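Local atomic coordinates of NADH oxidoreductase (Mesorhizobium loti, PDB entry 3PI7), a protein that probably binds NADPH and acts as an NAD(P)H-dependent oxidoreductase, perhaps a quinone reductase, with a GroES-like fold joined to a Rossmann fold. Residues Ala223-Val228 with Ala246-Asn251; Gly40-Pro45 with Ser115-Trp120; Leu177-Ile182 with Ile202-Asp207; Ala153-Asp158 with Glu286-Ser291. All coordinates share one frame; numbering follows the deposited sequence. Where two conformers were deposited one is given.

Contact 1 (Ala223-Val228 with Ala246-Asn251); sequences ATLREV and ASAIFN
Leu-225 lies over the backbone of the facing helix at Ala-248 and Ile-249, its CD2 3.8 Å from Ala-248 O. The two helices, 221-232 and 243-252, belong to the Rossmann fold, where the first leads into strand 236-239 and the second follows it. Their short segments run roughly side by side, crossing at -36° with 10.2 Å between axes. CD2 of Leu-225 also comes within 3.9 Å of Ile-249 CA. Both of its methyls reach Ile-249 CG1, and these two side chains meet at about a right angle. The sheet lies beneath: Ile-249 packs on Phe-237 and Val-228 on His-212. Toward the exposed Arg-226 the contact turns polar. Asn-251 holds CG opposite its backbone N (chi1 -173°), which carries the amide toward the arginine, and in the conformer of Arg-226 described here NH2 donates to Asn-251 OD1 at 2.6 Å. The bond is bent; OD1 lies in the guanidinium plane, whereas the amide stands nearly perpendicular to it, at 87°. A leucine in place of Asn-251 would offer no carbonyl oxygen and would probably leave NH2 of Arg-226, in this conformer, without this acceptor, its guanidinium freer to turn. A water completes the link beside this bond, accepting from Arg-226 NH1 at 3.3 Å and donating to Asn-251 O at 2.9 Å.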
loop_
_atom_site.group_PDB
_atom_site.type_symbol
_atom_site.label_atom_id
_atom_site.label_comp_id
_atom_site.label_asym_id
_atom_site.label_seq_id
_atom_site.Cartn_x
_atom_site.Cartn_y
_atom_site.Cartn_z
ATOM N N ALA A 223 -1.001 18.395 15.009
ATOM C CA ALA A 223 -2.316 18.926 15.404
ATOM C C ALA A 223 -2.918 19.769 14.252
ATOM O O ALA A 223 -4.070 19.561 13.900
ATOM C CB ALA A 223 -2.206 19.745 16.683
ATOM N N THR A 224 -2.113 20.639 13.623
ATOM C CA THR A 224 -2.494 21.443 12.453
ATOM C C THR A 224 -2.863 20.490 11.331
ATOM O O THR A 224 -3.886 20.664 10.668
ATOM C CB THR A 224 -1.313 22.360 12.060
ATOM O OG1 THR A 224 -1.049 23.229 13.144
ATOM C CG2 THR A 224 -1.593 23.198 10.806
ATOM N N LEU A 225 -2.032 19.462 11.133
ATOM C CA LEU A 225 -2.249 18.444 10.112
ATOM C C LEU A 225 -3.645 17.826 10.228
ATOM O O LEU A 225 -4.374 17.803 9.227
ATOM C CB LEU A 225 -1.144 17.384 10.225
ATOM C CG LEU A 225 -1.174 16.172 9.308
ATOM C CD1 LEU A 225 -1.178 16.581 7.840
ATOM C CD2 LEU A 225 -0.029 15.290 9.618
ATOM N N ARG A 226 -4.029 17.349 11.440
ATOM C CA ARG A 226 -5.335 16.739 11.665
ATOM C C ARG A 226 -6.460 17.730 11.399
ATOM O O ARG A 226 -7.480 17.333 10.838
ATOM C CB ARG A 226 -5.441 16.150 13.082
ATOM C CG ARG A 226 -4.407 15.058 13.274
ATOM C CD ARG A 226 -4.610 14.172 14.480
ATOM N NE ARG A 226 -3.637 13.079 14.436
ATOM C CZ ARG A 226 -3.817 11.939 13.775
ATOM N NH1 ARG A 226 -4.960 11.702 13.141
ATOM N NH2 ARG A 226 -2.863 11.022 13.758
ATOM N N GLU A 227 -6.273 19.012 11.742
ATOM C CA GLU A 227 -7.306 20.024 11.480
ATOM C C GLU A 227 -7.492 20.193 9.987
ATOM O O GLU A 227 -8.621 20.222 9.504
ATOM C CB GLU A 227 -6.937 21.360 12.130
ATOM C CG GLU A 227 -7.096 21.376 13.648
ATOM C CD GLU A 227 -6.575 22.640 14.299
ATOM O OE1 GLU A 227 -6.453 23.665 13.596
ATOM O OE2 GLU A 227 -6.352 22.627 15.532
ATOM N N VAL A 228 -6.390 20.219 9.245
ATOM C CA VAL A 228 -6.467 20.388 7.782
ATOM C C VAL A 228 -7.080 19.129 7.132
ATOM O O VAL A 228 -7.883 19.245 6.206
ATOM C CB VAL A 228 -5.068 20.733 7.196
ATOM C CG1 VAL A 228 -5.126 20.788 5.665
ATOM C CG2 VAL A 228 -4.587 22.078 7.760
ATOM N N ALA A 246 5.862 11.414 6.166
ATOM C CA ALA A 246 4.829 10.787 5.342
ATOM C C ALA A 246 3.964 9.818 6.169
ATOM O O ALA A 246 2.761 9.695 5.909
ATOM C CB ALA A 246 5.470 10.095 4.164
ATOM N N SER A 247 4.577 9.155 7.163
ATOM C CA SER A 247 3.876 8.240 8.068
ATOM C C SER A 247 2.770 8.994 8.808
ATOM O O SER A 247 1.640 8.500 8.896
ATOM C CB SER A 247 4.855 7.629 9.064
ATOM O OG SER A 247 4.150 6.838 10.006
ATOM N N ALA A 248 3.090 10.201 9.312
ATOM C CA ALA A 248 2.160 11.073 10.039
ATOM C C ALA A 248 1.049 11.549 9.141
ATOM O O ALA A 248 -0.119 11.537 9.537
ATOM C CB ALA A 248 2.910 12.268 10.613
ATOM N N ILE A 249 1.399 11.973 7.907
ATOM C CA ILE A 249 0.390 12.461 6.968
ATOM C C ILE A 249 -0.604 11.339 6.661
ATOM O O ILE A 249 -1.786 11.527 6.810
ATOM C CB ILE A 249 1.078 12.990 5.692
ATOM C CG1 ILE A 249 1.819 14.313 6.009
ATOM C CG2 ILE A 249 0.049 13.173 4.549
ATOM C CD1 ILE A 249 2.740 14.743 4.880
ATOM N N PHE A 250 -0.104 10.174 6.223
ATOM C CA PHE A 250 -0.947 9.042 5.910
ATOM C C PHE A 250 -1.874 8.693 7.068
ATOM O O PHE A 250 -3.070 8.490 6.868
ATOM C CB PHE A 250 -0.067 7.850 5.563
ATOM C CG PHE A 250 -0.851 6.621 5.175
ATOM C CD1 PHE A 250 -1.655 6.622 4.034
ATOM C CD2 PHE A 250 -0.723 5.435 5.900
ATOM C CE1 PHE A 250 -2.331 5.470 3.637
ATOM C CE2 PHE A 250 -1.385 4.277 5.493
ATOM C CZ PHE A 250 -2.183 4.303 4.362
ATOM N N ASN A 251 -1.328 8.649 8.282
ATOM C CA ASN A 251 -2.098 8.334 9.474
ATOM C C ASN A 251 -3.276 9.303 9.689
ATOM O O ASN A 251 -4.359 8.886 10.113
ATOM C CB ASN A 251 -1.164 8.393 10.679
ATOM C CG ASN A 251 -1.790 7.928 11.969
ATOM O OD1 ASN A 251 -1.994 8.710 12.904
ATOM N ND2 ASN A 251 -2.143 6.673 12.023
HETATM O O HOH W 1 -6.525 9.036 12.016
#

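Contact 2 (Gly40-Pro45 with Ser115-Trp120); sequences GRIAVP and SNWGSW
Trp-117 meets Pro-45 and Ile-42, and the loop 115-120 of the GroES-like domain sets it up from its first residue. Ser-115 OG accepts from Trp-117 N at 3.1 Å, forming an ST turn. Asn-116, with positive phi (63°), carries the backbone round this turn. Trp-117 then places its indole flat against Pro-45. The proline's CB sits over the face, 3.6 Å from the centroid of the Trp-117 five-membered ring and 17° off the normal, a CH-pi contact. CG of Pro-45 joins it, 3.6 Å from Trp-117 CD2. Ile-42 comes in at the edge, in the ring plane, with CD1 3.7 Å from Trp-117 CZ3. An alanine in place of Trp-117 would probably leave the Pro-45 ring without its flat support and Ile-42 CD1 without this aromatic neighbour, opening a gap between strand end and loop. Gly-118 continues the loop, its backbone bonded to that of Pro-82. The contact joins strand 37-43, paired antiparallel with 10-16 through Ile-42 and Met-11, to the loop between strands 107-111 and 123-127, where Trp-117 also packs on Val-125.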
loop_
_atom_site.group_PDB
_atom_site.type_symbol
_atom_site.label_atom_id
_atom_site.label_comp_id
_atom_site.label_asym_id
_atom_site.label_seq_id
_atom_site.Cartn_x
_atom_site.Cartn_y
_atom_site.Cartn_z
ATOM N N GLY A 40 35.937 14.242 -16.983
ATOM C CA GLY A 40 36.912 13.557 -17.818
ATOM C C GLY A 40 36.679 13.808 -19.282
ATOM O O GLY A 40 35.683 14.415 -19.664
ATOM N N ARG A 41 37.628 13.386 -20.095
ATOM C CA ARG A 41 37.534 13.460 -21.548
ATOM C C ARG A 41 37.451 12.021 -21.994
ATOM O O ARG A 41 38.312 11.229 -21.622
ATOM C CB ARG A 41 38.751 14.190 -22.165
ATOM C CG ARG A 41 38.766 15.696 -21.917
ATOM C CD ARG A 41 39.661 16.449 -22.901
ATOM N NE ARG A 41 39.102 16.457 -24.267
ATOM C CZ ARG A 41 38.160 17.296 -24.692
ATOM N NH1 ARG A 41 37.647 18.204 -23.868
ATOM N NH2 ARG A 41 37.702 17.214 -25.931
ATOM N N ILE A 42 36.393 11.657 -22.712
ATOM C CA ILE A 42 36.182 10.282 -23.142
ATOM C C ILE A 42 35.731 10.259 -24.591
ATOM O O ILE A 42 35.314 11.275 -25.120
ATOM C CB ILE A 42 35.139 9.552 -22.226
ATOM C CG1 ILE A 42 33.760 10.231 -22.237
ATOM C CG2 ILE A 42 35.657 9.376 -20.781
ATOM C CD1 ILE A 42 32.616 9.230 -21.838
ATOM N N ALA A 43 35.772 9.085 -25.207
ATOM C CA ALA A 43 35.306 8.921 -26.568
ATOM C C ALA A 43 33.813 9.186 -26.667
ATOM O O ALA A 43 33.035 8.857 -25.762
ATOM C CB ALA A 43 35.613 7.505 -27.051
ATOM N N VAL A 44 33.419 9.834 -27.768
ATOM C CA VAL A 44 32.022 10.081 -28.043
ATOM C C VAL A 44 31.394 8.721 -28.407
ATOM O O VAL A 44 31.928 8.000 -29.248
ATOM C CB VAL A 44 31.830 11.154 -29.149
ATOM C CG1 VAL A 44 30.367 11.251 -29.593
ATOM C CG2 VAL A 44 32.339 12.517 -28.669
ATOM N N PRO A 45 30.280 8.330 -27.753
ATOM C CA PRO A 45 29.662 7.047 -28.086
ATOM C C PRO A 45 28.980 7.047 -29.449
ATOM O O PRO A 45 28.691 8.102 -30.017
ATOM C CB PRO A 45 28.640 6.858 -26.962
ATOM C CG PRO A 45 28.203 8.303 -26.647
ATOM C CD PRO A 45 29.510 9.057 -26.716
ATOM N N SER A 115 20.184 4.264 -21.615
ATOM C CA SER A 115 21.252 4.270 -22.647
ATOM C C SER A 115 22.666 4.151 -22.044
ATOM O O SER A 115 23.596 3.671 -22.712
ATOM C CB SER A 115 21.201 5.565 -23.460
ATOM O OG SER A 115 21.742 6.641 -22.697
ATOM N N ASN A 116 22.823 4.599 -20.786
ATOM C CA ASN A 116 24.105 4.620 -20.092
ATOM C C ASN A 116 25.115 5.566 -20.797
ATOM O O ASN A 116 26.322 5.390 -20.674
ATOM C CB ASN A 116 24.661 3.206 -19.899
ATOM C CG ASN A 116 23.898 2.480 -18.811
ATOM O OD1 ASN A 116 23.652 3.047 -17.739
ATOM N ND2 ASN A 116 23.563 1.199 -19.046
ATOM N N TRP A 117 24.588 6.627 -21.432
ATOM C CA TRP A 117 25.315 7.762 -22.022
ATOM C C TRP A 117 24.509 8.988 -21.670
ATOM O O TRP A 117 23.665 9.434 -22.445
ATOM C CB TRP A 117 25.502 7.611 -23.538
ATOM C CG TRP A 117 26.391 6.461 -23.867
ATOM C CD1 TRP A 117 26.010 5.230 -24.306
ATOM C CD2 TRP A 117 27.794 6.382 -23.609
ATOM N NE1 TRP A 117 27.109 4.415 -24.433
ATOM C CE2 TRP A 117 28.212 5.085 -23.974
ATOM C CE3 TRP A 117 28.754 7.301 -23.149
ATOM C CZ2 TRP A 117 29.539 4.681 -23.888
ATOM C CZ3 TRP A 117 30.079 6.894 -23.054
ATOM C CH2 TRP A 117 30.455 5.596 -23.420
ATOM N N GLY A 118 24.745 9.476 -20.464
ATOM C CA GLY A 118 23.967 10.549 -19.864
ATOM C C GLY A 118 24.075 11.917 -20.460
ATOM O O GLY A 118 24.994 12.215 -21.223
ATOM N N SER A 119 23.193 12.803 -19.994
ATOM C CA SER A 119 23.168 14.161 -20.521
ATOM C C SER A 119 24.266 15.086 -19.957
ATOM O O SER A 119 24.373 16.200 -20.440
ATOM C CB SER A 119 21.808 14.784 -20.239
ATOM O OG SER A 119 21.566 14.853 -18.848
ATOM N N TRP A 120 25.012 14.691 -18.919
ATOM C CA TRP A 120 26.048 15.557 -18.305
ATOM C C TRP A 120 27.366 15.325 -19.058
ATOM O O TRP A 120 28.366 14.823 -18.530
ATOM C CB TRP A 120 26.178 15.308 -16.798
ATOM C CG TRP A 120 24.930 15.605 -16.024
ATOM C CD1 TRP A 120 23.759 16.129 -16.498
ATOM C CD2 TRP A 120 24.726 15.358 -14.641
ATOM N NE1 TRP A 120 22.839 16.213 -15.492
ATOM C CE2 TRP A 120 23.405 15.761 -14.334
ATOM C CE3 TRP A 120 25.530 14.838 -13.626
ATOM C CZ2 TRP A 120 22.879 15.669 -13.049
ATOM C CZ3 TRP A 120 25.004 14.754 -12.341
ATOM C CH2 TRP A 120 23.683 15.122 -12.078
#

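Contact 3 (Leu177-Ile182 with Ile202-Asp207); sequences LCKLII and IALLKD
Lys-179 holds CG anti to its carbonyl carbon (chi1 -65°) and CD extended beyond it, which lays both methylenes against the facing helix; the bend at chi3 then redirects only CE and NZ. Leu-205 likewise holds CG anti to its own carbonyl carbon (chi1 -69°) and thereby sends CD2 toward helix 176-188. That methyl enters the angle between two side chains almost one helical turn apart: Lys-179 CG is 3.8 Å and Ile-182 CD1 3.9 Å from Leu-205 CD2. Farther along the lysine, its side chain and that of Leu-204 cross at about a right angle, with Lys-179 CD 4.0 Å from Leu-204 CD1. Leu-205 and Ile-182, both buried, likewise cross nearly perpendicularly, so the branches meet at their ends rather than lying alongside one another. These are neighbouring helices of the Rossmann fold: helix 176-188 carries the chain from strand 167-170 to strand 191-196 in a beta-alpha-beta crossover, and helix 202-208 leads on from there toward strand 212-215. The segments diverge by 39° and their axes stay 10.6 Å apart, a spacing bridged by aliphatic groups with no hydrogen bond across. Lys-179 and Leu-204 are partly exposed. Beneath the pair of helices lies strand 191-196, where Val-194 touches both Ile-182 and Leu-205.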
loop_
_atom_site.group_PDB
_atom_site.type_symbol
_atom_site.label_atom_id
_atom_site.label_comp_id
_atom_site.label_asym_id
_atom_site.label_seq_id
_atom_site.Cartn_x
_atom_site.Cartn_y
_atom_site.Cartn_z
ATOM N N LEU A 177 8.658 19.853 -9.312
ATOM C CA LEU A 177 7.542 18.986 -9.664
ATOM C C LEU A 177 6.245 19.422 -8.931
ATOM O O LEU A 177 5.182 19.586 -9.570
ATOM C CB LEU A 177 7.915 17.545 -9.329
ATOM C CG LEU A 177 6.855 16.472 -9.531
ATOM C CD1 LEU A 177 6.223 16.530 -10.924
ATOM C CD2 LEU A 177 7.465 15.100 -9.316
ATOM N N CYS A 178 6.346 19.629 -7.611
ATOM C CA CYS A 178 5.179 20.040 -6.825
ATOM C C CYS A 178 4.660 21.379 -7.315
ATOM O O CYS A 178 3.439 21.558 -7.425
ATOM C CB CYS A 178 5.499 20.067 -5.336
ATOM S SG CYS A 178 5.686 18.421 -4.603
ATOM N N LYS A 179 5.564 22.299 -7.680
ATOM C CA LYS A 179 5.134 23.584 -8.196
ATOM C C LYS A 179 4.385 23.431 -9.516
ATOM O O LYS A 179 3.401 24.132 -9.717
ATOM C CB LYS A 179 6.311 24.562 -8.320
ATOM C CG LYS A 179 6.896 24.891 -6.944
ATOM C CD LYS A 179 7.801 26.128 -6.930
ATOM C CE LYS A 179 9.145 25.900 -7.560
ATOM N NZ LYS A 179 10.037 27.062 -7.291
ATOM N N LEU A 180 4.795 22.506 -10.405
ATOM C CA LEU A 180 4.037 22.284 -11.645
ATOM C C LEU A 180 2.629 21.731 -11.329
ATOM O O LEU A 180 1.643 22.121 -11.956
ATOM C CB LEU A 180 4.777 21.297 -12.565
ATOM C CG LEU A 180 6.064 21.781 -13.243
ATOM C CD1 LEU A 180 6.717 20.655 -13.964
ATOM C CD2 LEU A 180 5.804 22.939 -14.172
ATOM N N ILE A 181 2.545 20.785 -10.388
ATOM C CA ILE A 181 1.258 20.180 -10.017
ATOM C C ILE A 181 0.365 21.224 -9.370
ATOM O O ILE A 181 -0.817 21.271 -9.679
ATOM C CB ILE A 181 1.446 18.922 -9.123
ATOM C CG1 ILE A 181 2.203 17.864 -9.941
ATOM C CG2 ILE A 181 0.055 18.351 -8.649
ATOM C CD1 ILE A 181 2.596 16.595 -9.189
ATOM N N ILE A 182 0.942 22.077 -8.508
ATOM C CA ILE A 182 0.173 23.147 -7.850
ATOM C C ILE A 182 -0.492 24.033 -8.937
ATOM O O ILE A 182 -1.690 24.313 -8.836
ATOM C CB ILE A 182 1.034 23.967 -6.842
ATOM C CG1 ILE A 182 1.373 23.123 -5.603
ATOM C CG2 ILE A 182 0.258 25.223 -6.398
ATOM C CD1 ILE A 182 2.507 23.663 -4.707
ATOM N N ILE A 202 6.412 29.431 2.283
ATOM C CA ILE A 202 4.956 29.436 2.419
ATOM C C ILE A 202 4.337 30.412 1.405
ATOM O O ILE A 202 3.502 29.994 0.596
ATOM C CB ILE A 202 4.520 29.704 3.890
ATOM C CG1 ILE A 202 4.946 28.505 4.778
ATOM C CG2 ILE A 202 3.015 29.964 4.003
ATOM C CD1 ILE A 202 4.775 28.658 6.285
ATOM N N ALA A 203 4.753 31.696 1.431
ATOM C CA ALA A 203 4.187 32.706 0.537
ATOM C C ALA A 203 4.287 32.306 -0.933
ATOM O O ALA A 203 3.289 32.419 -1.647
ATOM C CB ALA A 203 4.857 34.055 0.758
ATOM N N LEU A 204 5.445 31.783 -1.380
ATOM C CA LEU A 204 5.564 31.475 -2.800
ATOM C C LEU A 204 4.662 30.333 -3.211
ATOM O O LEU A 204 4.110 30.376 -4.317
ATOM C CB LEU A 204 7.009 31.235 -3.260
ATOM C CG LEU A 204 7.731 29.931 -2.914
ATOM C CD1 LEU A 204 7.629 28.945 -4.068
ATOM C CD2 LEU A 204 9.229 30.206 -2.700
ATOM N N LEU A 205 4.523 29.314 -2.349
ATOM C CA LEU A 205 3.682 28.161 -2.699
ATOM C C LEU A 205 2.218 28.537 -2.676
ATOM O O LEU A 205 1.471 28.107 -3.550
ATOM C CB LEU A 205 3.965 26.942 -1.811
ATOM C CG LEU A 205 5.336 26.345 -2.089
ATOM C CD1 LEU A 205 5.658 25.240 -1.147
ATOM C CD2 LEU A 205 5.491 25.895 -3.559
ATOM N N LYS A 206 1.824 29.427 -1.755
ATOM C CA LYS A 206 0.448 29.901 -1.729
ATOM C C LYS A 206 0.167 30.768 -2.953
ATOM O O LYS A 206 -0.927 30.685 -3.526
ATOM C CB LYS A 206 0.181 30.655 -0.440
ATOM C CG LYS A 206 -0.156 29.725 0.699
ATOM C CD LYS A 206 -0.225 30.466 2.014
ATOM C CE LYS A 206 -0.644 29.543 3.127
ATOM N NZ LYS A 206 -0.658 30.227 4.447
ATOM N N ASP A 207 1.176 31.539 -3.398
ATOM C CA ASP A 207 1.066 32.406 -4.570
ATOM C C ASP A 207 0.742 31.612 -5.833
ATOM O O ASP A 207 -0.108 32.027 -6.610
ATOM C CB ASP A 207 2.362 33.195 -4.777
ATOM C CG ASP A 207 2.273 34.184 -5.918
ATOM O OD1 ASP A 207 1.428 35.114 -5.832
ATOM O OD2 ASP A 207 3.025 34.018 -6.907
#

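Contact 4 (Ala153-Asp158 with Glu286-Ser291); sequences AIAMFD and EGFWLS
Phe-288 puts its ring against helix 148-163 at Ala-155 and Met-156, the latter present as selenomethionine. The phenylalanine follows strand 284-287, the last in the order of the parallel Rossmann sheet, so the contact seats the helix on the end of that sheet. One interaction is CH-pi: Met-156 CG stands over the ring centre, 3.6 Å from the Phe-288 centroid and only 8° off the normal. The phenylalanine meets it because its CG is anti to the backbone N (chi1 178°), extending the ring away from its own chain toward the helix. Plain apolar packing comes second, with Ala-155 CB 3.6 Å from Phe-288 CZ. The small alanine lets the far end of the ring come close to the helix backbone, and Thr-152 and Ile-159 of the same helix also touch the ring. No hydrogen bond crosses between the segments, and all three touching residues are buried. Just beyond, the ring of Trp-289, at the N-cap position of helix 290-296, meets Phe-280 of the second subunit edge to face, placing this end of the sheet at the dimer interface. The remaining interaction is Met-aromatic: the selenium lies oblique to the ring, 4.3 Å from the Phe-288 centroid, with Met-156 SE 3.7 Å from Phe-288 CD1.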
loop_
_atom_site.group_PDB
_atom_site.type_symbol
_atom_site.label_atom_id
_atom_site.label_comp_id
_atom_site.label_asym_id
_atom_site.label_seq_id
_atom_site.Cartn_x
_atom_site.Cartn_y
_atom_site.Cartn_z
ATOM N N ALA A 153 4.177 15.431 -13.668
ATOM C CA ALA A 153 3.107 16.287 -13.140
ATOM C C ALA A 153 1.794 15.957 -13.805
ATOM O O ALA A 153 0.766 15.889 -13.135
ATOM C CB ALA A 153 3.424 17.764 -13.339
ATOM N N ILE A 154 1.802 15.798 -15.117
ATOM C CA ILE A 154 0.571 15.481 -15.832
ATOM C C ILE A 154 0.057 14.136 -15.372
ATOM O O ILE A 154 -1.114 14.012 -15.033
ATOM C CB ILE A 154 0.795 15.537 -17.363
ATOM C CG1 ILE A 154 1.015 17.017 -17.777
ATOM C CG2 ILE A 154 -0.407 14.892 -18.149
ATOM C CD1 ILE A 154 1.639 17.199 -19.197
ATOM N N ALA A 155 0.933 13.130 -15.363
ATOM C CA ALA A 155 0.493 11.789 -15.025
ATOM C C ALA A 155 -0.036 11.693 -13.588
ATOM O O ALA A 155 -1.070 11.074 -13.372
ATOM C CB ALA A 155 1.636 10.815 -15.230
HETATM N N MSE A 156 0.632 12.332 -12.626
HETATM C CA MSE A 156 0.203 12.247 -11.237
HETATM C C MSE A 156 -0.989 13.154 -10.965
HETATM O O MSE A 156 -1.869 12.765 -10.213
HETATM C CB MSE A 156 1.368 12.539 -10.281
HETATM C CG MSE A 156 2.418 11.418 -10.331
HETATM SE SE MSE A 156 3.607 11.361 -8.759
HETATM C CE MSE A 156 3.807 13.201 -8.760
ATOM N N PHE A 157 -1.067 14.305 -11.616
ATOM C CA PHE A 157 -2.244 15.133 -11.427
ATOM C C PHE A 157 -3.483 14.400 -12.002
ATOM O O PHE A 157 -4.574 14.556 -11.441
ATOM C CB PHE A 157 -2.058 16.529 -12.011
ATOM C CG PHE A 157 -3.248 17.396 -11.703
ATOM C CD1 PHE A 157 -3.591 17.695 -10.384
ATOM C CD2 PHE A 157 -4.059 17.879 -12.726
ATOM C CE1 PHE A 157 -4.731 18.457 -10.100
ATOM C CE2 PHE A 157 -5.179 18.661 -12.434
ATOM C CZ PHE A 157 -5.518 18.922 -11.122
ATOM N N ASP A 158 -3.305 13.549 -13.059
ATOM C CA ASP A 158 -4.396 12.755 -13.635
ATOM C C ASP A 158 -4.967 11.816 -12.545
ATOM O O ASP A 158 -6.166 11.595 -12.497
ATOM C CB ASP A 158 -3.912 11.957 -14.862
ATOM C CG ASP A 158 -4.043 12.655 -16.215
ATOM O OD1 ASP A 158 -4.693 13.727 -16.277
ATOM O OD2 ASP A 158 -3.538 12.100 -17.222
ATOM N N GLU A 286 0.932 2.744 -2.543
ATOM C CA GLU A 286 1.447 2.314 -3.836
ATOM C C GLU A 286 2.630 3.190 -4.230
ATOM O O GLU A 286 2.986 4.101 -3.485
ATOM C CB GLU A 286 0.335 2.414 -4.890
ATOM C CG GLU A 286 -0.278 3.793 -4.951
ATOM C CD GLU A 286 -1.564 3.895 -5.749
ATOM O OE1 GLU A 286 -1.477 4.163 -6.968
ATOM O OE2 GLU A 286 -2.653 3.767 -5.147
ATOM N N GLY A 287 3.199 2.909 -5.398
ATOM C CA GLY A 287 4.282 3.720 -5.926
ATOM C C GLY A 287 3.918 4.299 -7.276
ATOM O O GLY A 287 2.976 3.854 -7.932
ATOM N N PHE A 288 4.653 5.307 -7.681
ATOM C CA PHE A 288 4.497 5.856 -9.003
ATOM C C PHE A 288 5.884 5.984 -9.592
ATOM O O PHE A 288 6.755 6.569 -8.949
ATOM C CB PHE A 288 3.793 7.236 -8.974
ATOM C CG PHE A 288 3.701 7.791 -10.373
ATOM C CD1 PHE A 288 4.741 8.553 -10.906
ATOM C CD2 PHE A 288 2.609 7.501 -11.181
ATOM C CE1 PHE A 288 4.668 9.045 -12.209
ATOM C CE2 PHE A 288 2.545 7.990 -12.496
ATOM C CZ PHE A 288 3.590 8.727 -13.002
ATOM N N TRP A 289 6.044 5.540 -10.842
ATOM C CA TRP A 289 7.291 5.618 -11.577
ATOM C C TRP A 289 6.960 6.040 -12.994
ATOM O O TRP A 289 6.191 5.364 -13.664
ATOM C CB TRP A 289 7.996 4.262 -11.535
ATOM C CG TRP A 289 9.359 4.218 -12.156
ATOM C CD1 TRP A 289 10.198 5.262 -12.414
ATOM C CD2 TRP A 289 10.059 3.032 -12.534
ATOM N NE1 TRP A 289 11.366 4.796 -12.986
ATOM C CE2 TRP A 289 11.290 3.430 -13.100
ATOM C CE3 TRP A 289 9.735 1.669 -12.512
ATOM C CZ2 TRP A 289 12.239 2.503 -13.548
ATOM C CZ3 TRP A 289 10.669 0.750 -12.963
ATOM C CH2 TRP A 289 11.899 1.170 -13.483
ATOM N N LEU A 290 7.446 7.220 -13.400
ATOM C CA LEU A 290 7.096 7.739 -14.741
ATOM C C LEU A 290 7.437 6.735 -15.852
ATOM O O LEU A 290 6.593 6.502 -16.720
ATOM C CB LEU A 290 7.779 9.082 -14.981
ATOM C CG LEU A 290 7.519 9.722 -16.364
ATOM C CD1 LEU A 290 6.030 10.056 -16.593
ATOM C CD2 LEU A 290 8.435 10.868 -16.582
ATOM N N SER A 291 8.614 6.074 -15.776
ATOM C CA SER A 291 8.981 5.071 -16.796
ATOM C C SER A 291 7.940 3.965 -16.878
ATOM O O SER A 291 7.564 3.579 -17.987
ATOM C CB SER A 291 10.364 4.481 -16.538
ATOM O OG SER A 291 11.358 5.494 -16.540
#

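Overall arrangement
Contact 2 closes first along the chain and belongs to the GroES-like part, its centre about 45 Å from that of contact 1. The other three share the Rossmann fold. Residues 153-158 come next, contacts 3 and 1 follow in turn, and 286-291 closes contact 4 around both. Contacts 3 and 4 touch, their centres about 18 Å apart, with Ile-181 CG1 3.6 Å from Ala-153 CB, so helices 148-163 and 176-188 pack against each other. Contact 1, about 19 Å from contact 3 between centres, joins helices flanking strand 236-239. These three join helices that pack on the six-stranded parallel sheet to one another or, in contact 4, to the chain leaving its dimer-facing edge strand.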